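Local atomic coordinates of secretin XcpQ (Pseudomonas aeruginosa, PDB entry 4EC5), a protein that forms the outer membrane channel of the type II secretion system, through which proteins such as elastase LasB are exported. Residues Ile129-Pro134 against Arg220-Gly225. The protein carries 1 engineered substitution. Residues are numbered along the deposited sequence; the frame is centred on the assembly and turned at random.
Sequences IPLIRP and RLIILG
Leu131 and Pro134 meet Ile222 and Leu224 where the parts assigned to the periplasmic N1 and N2 domains of the secretin join. Residues of helix 125-132 and of the 3-10 segment 133-134, on the N1 side, lie on the three-stranded antiparallel sheet of N2, at its central strand 220-224. The contact is apolar, and no hydrogen bond crosses it. Ile222 points at the helix; its CG2 meets Leu131, and its CD1 meets Pro134 and Pro130 O. A chi1 of -65° sets CG1 beside the backbone N, and an extended chi2 of 160° carries CD1 to Pro134, while CG2 stands anti to that N and faces Leu131. CG2 lies 4.2 Å from Leu131 CD2, with the two side chains slanted across each other. The same leucine methyl, CD2, also meets Leu224 CD2 at 4.5 Å, a looser touch. Leu131 thus sets one branch against two strand residues that point the same way. Tyr178 of the neighbouring strand 178-182 also packs on Leu131, and Ile213 of strand 211-215 on Pro134. The opposite face of the sheet carries helix 227-240, where Ile223 meets Leu233 and Val234. Ile222 CD1 sits 3.8 Å from Pro134 CG. It lies 4.1 Å from Pro130 O.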
ATOM      1  N   ILE A 129      -6.778   6.648   4.658  1.00 29.66           N
ATOM      2  CA  ILE A 129      -6.482   5.727   3.555  1.00 28.17           C
ATOM      3  C   ILE A 129      -6.868   4.256   3.771  1.00 30.70           C
ATOM      4  O   ILE A 129      -7.579   3.680   2.948  1.00 29.55           O
ATOM      5  CB  ILE A 129      -4.989   5.811   3.148  1.00 36.77           C
ATOM      6  CG1 ILE A 129      -4.679   7.176   2.525  1.00 39.59           C
ATOM      7  CG2 ILE A 129      -4.616   4.629   2.242  1.00 32.92           C
ATOM      8  CD1 ILE A 129      -4.695   7.200   1.018  1.00 43.97           C
ATOM      9  N   PRO A 130      -6.405   3.639   4.873  1.00 35.65           N
ATOM     10  CA  PRO A 130      -6.760   2.232   5.118  1.00 29.31           C
ATOM     11  C   PRO A 130      -8.243   1.974   5.392  1.00 28.65           C
ATOM     12  O   PRO A 130      -8.701   0.842   5.251  1.00 35.66           O
ATOM     13  CB  PRO A 130      -5.873   1.814   6.300  1.00 25.43           C
ATOM     14  CG  PRO A 130      -5.097   3.012   6.709  1.00 29.95           C
ATOM     15  CD  PRO A 130      -5.590   4.210   5.959  1.00 31.05           C
ATOM     16  N   LEU A 131      -8.974   3.008   5.788  1.00 30.49           N
ATOM     17  CA  LEU A 131     -10.400   2.876   6.076  1.00 30.71           C
ATOM     18  C   LEU A 131     -11.250   2.976   4.809  1.00 34.51           C
ATOM     19  O   LEU A 131     -12.385   2.508   4.783  1.00 34.37           O
ATOM     20  CB  LEU A 131     -10.821   3.946   7.088  1.00 24.77           C
ATOM     21  CG  LEU A 131      -9.917   4.093   8.316  1.00 31.49           C
ATOM     22  CD1 LEU A 131     -10.452   5.156   9.260  1.00 31.97           C
ATOM     23  CD2 LEU A 131      -9.815   2.763   9.043  1.00 24.84           C
ATOM     24  N   ILE A 132     -10.700   3.585   3.762  1.00 30.53           N
ATOM     25  CA  ILE A 132     -11.426   3.734   2.498  1.00 36.92           C
ATOM     26  C   ILE A 132     -10.957   2.772   1.406  1.00 30.40           C
ATOM     27  O   ILE A 132     -11.672   2.554   0.427  1.00 30.48           O
ATOM     28  CB  ILE A 132     -11.448   5.191   1.987  1.00 35.24           C
ATOM     29  CG1 ILE A 132     -10.031   5.713   1.768  1.00 35.58           C
ATOM     30  CG2 ILE A 132     -12.228   6.078   2.947  1.00 36.84           C
ATOM     31  CD1 ILE A 132      -9.980   6.946   0.896  1.00 50.56           C
ATOM     32  N   ARG A 133      -9.832   2.108   1.628  1.00 27.76           N
ATOM     33  CA  ARG A 133      -9.294   1.205   0.631  1.00 32.59           C
ATOM     34  C   ARG A 133     -10.293   0.120   0.322  1.00 31.15           C
ATOM     35  O   ARG A 133     -10.463  -0.243  -0.819  1.00 31.93           O
ATOM     36  CB  ARG A 133      -8.018   0.531   1.109  1.00 36.41           C
ATOM     37  CG  ARG A 133      -6.760   1.249   0.736  1.00 49.28           C
ATOM     38  CD  ARG A 133      -5.655   0.283   0.437  1.00 54.65           C
ATOM     39  NE  ARG A 133      -4.366   0.858   0.774  1.00 58.14           N
ATOM     40  CZ  ARG A 133      -3.682   1.647  -0.042  1.00 63.09           C
ATOM     41  NH1 ARG A 133      -4.172   1.941  -1.238  1.00 62.17           N
ATOM     42  NH2 ARG A 133      -2.516   2.139   0.333  1.00 61.44           N
ATOM     43  N   PRO A 134     -10.967  -0.401   1.329  1.00 32.64           N
ATOM     44  CA  PRO A 134     -11.971  -1.434   1.022  1.00 34.84           C
ATOM     45  C   PRO A 134     -13.059  -1.002   0.020  1.00 33.29           C
ATOM     46  O   PRO A 134     -13.752  -1.871  -0.511  1.00 37.69           O
ATOM     47  CB  PRO A 134     -12.597  -1.764   2.383  1.00 32.19           C
ATOM     48  CG  PRO A 134     -11.772  -1.101   3.413  1.00 33.07           C
ATOM     49  CD  PRO A 134     -10.842  -0.127   2.773  1.00 38.71           C
ATOM     50  N   ARG A 220     -12.986  -9.790   6.045  1.00 23.23           N
ATOM     51  CA  ARG A 220     -12.601  -9.266   7.342  1.00 20.98           C
ATOM     52  C   ARG A 220     -13.343  -7.981   7.694  1.00 20.95           C
ATOM     53  O   ARG A 220     -13.816  -7.261   6.818  1.00 20.83           O
ATOM     54  CB  ARG A 220     -11.085  -9.067   7.361  1.00 25.49           C
ATOM     55  CG  ARG A 220     -10.627  -7.874   6.553  1.00 25.25           C
ATOM     56  CD  ARG A 220      -9.116  -7.751   6.503  1.00 29.21           C
ATOM     57  NE  ARG A 220      -8.734  -6.492   5.878  1.00 37.10           N
ATOM     58  CZ  ARG A 220      -7.543  -5.914   5.994  1.00 41.56           C
ATOM     59  NH1 ARG A 220      -7.316  -4.761   5.376  1.00 38.09           N
ATOM     60  NH2 ARG A 220      -6.577  -6.488   6.698  1.00 34.53           N
ATOM     61  N   LEU A 221     -13.434  -7.705   8.988  1.00 21.25           N
ATOM     62  CA  LEU A 221     -14.085  -6.505   9.492  1.00 22.40           C
ATOM     63  C   LEU A 221     -13.039  -5.537  10.014  1.00 16.27           C
ATOM     64  O   LEU A 221     -12.038  -5.948  10.604  1.00 20.20           O
ATOM     65  CB  LEU A 221     -15.004  -6.842  10.666  1.00 17.07           C
ATOM     66  CG  LEU A 221     -16.155  -7.823  10.456  1.00 26.41           C
ATOM     67  CD1 LEU A 221     -16.859  -8.074  11.784  1.00 27.32           C
ATOM     68  CD2 LEU A 221     -17.136  -7.298   9.424  1.00 26.62           C
ATOM     69  N   ILE A 222     -13.276  -4.252   9.789  1.00 15.69           N
ATOM     70  CA  ILE A 222     -12.430  -3.217  10.355  1.00 14.43           C
ATOM     71  C   ILE A 222     -13.271  -2.480  11.376  1.00 22.56           C
ATOM     72  O   ILE A 222     -14.284  -1.867  11.032  1.00 19.38           O
ATOM     73  CB  ILE A 222     -11.917  -2.238   9.276  1.00 20.78           C
ATOM     74  CG1 ILE A 222     -10.996  -2.942   8.280  1.00 23.12           C
ATOM     75  CG2 ILE A 222     -11.179  -1.067   9.916  1.00 15.38           C
ATOM     76  CD1 ILE A 222     -10.845  -2.186   6.967  1.00 22.64           C
ATOM     77  N   ILE A 223     -12.859  -2.543  12.636  1.00 17.95           N
ATOM     78  CA  ILE A 223     -13.629  -1.928  13.697  1.00 20.34           C
ATOM     79  C   ILE A 223     -12.887  -0.667  14.172  1.00 19.48           C
ATOM     80  O   ILE A 223     -11.696  -0.723  14.482  1.00 20.48           O
ATOM     81  CB  ILE A 223     -13.811  -2.921  14.892  1.00 21.77           C
ATOM     82  CG1 ILE A 223     -14.292  -4.320  14.442  1.00 20.93           C
ATOM     83  CG2 ILE A 223     -14.741  -2.346  15.947  1.00 25.59           C
ATOM     84  CD1 ILE A 223     -15.549  -4.342  13.614  1.00 25.02           C
ATOM     85  N   LEU A 224     -13.577   0.451  14.222  1.00 21.68           N
ATOM     86  CA  LEU A 224     -12.951   1.681  14.659  1.00 28.19           C
ATOM     87  C   LEU A 224     -13.777   2.366  15.728  1.00 26.98           C
ATOM     88  O   LEU A 224     -14.932   2.051  15.925  1.00 22.39           O
ATOM     89  CB  LEU A 224     -12.660   2.616  13.491  1.00 29.13           C
ATOM     90  CG  LEU A 224     -13.772   3.230  12.671  1.00 36.77           C
ATOM     91  CD1 LEU A 224     -13.628   4.733  12.667  1.00 37.21           C
ATOM     92  CD2 LEU A 224     -13.704   2.705  11.275  1.00 32.78           C
ATOM     93  N   GLY A 225     -13.133   3.265  16.450  1.00 22.70           N
ATOM     94  CA  GLY A 225     -13.770   4.018  17.500  1.00 29.37           C
ATOM     95  C   GLY A 225     -12.867   4.341  18.651  1.00 27.13           C
ATOM     96  O   GLY A 225     -11.679   3.997  18.657  1.00 30.17           O
TER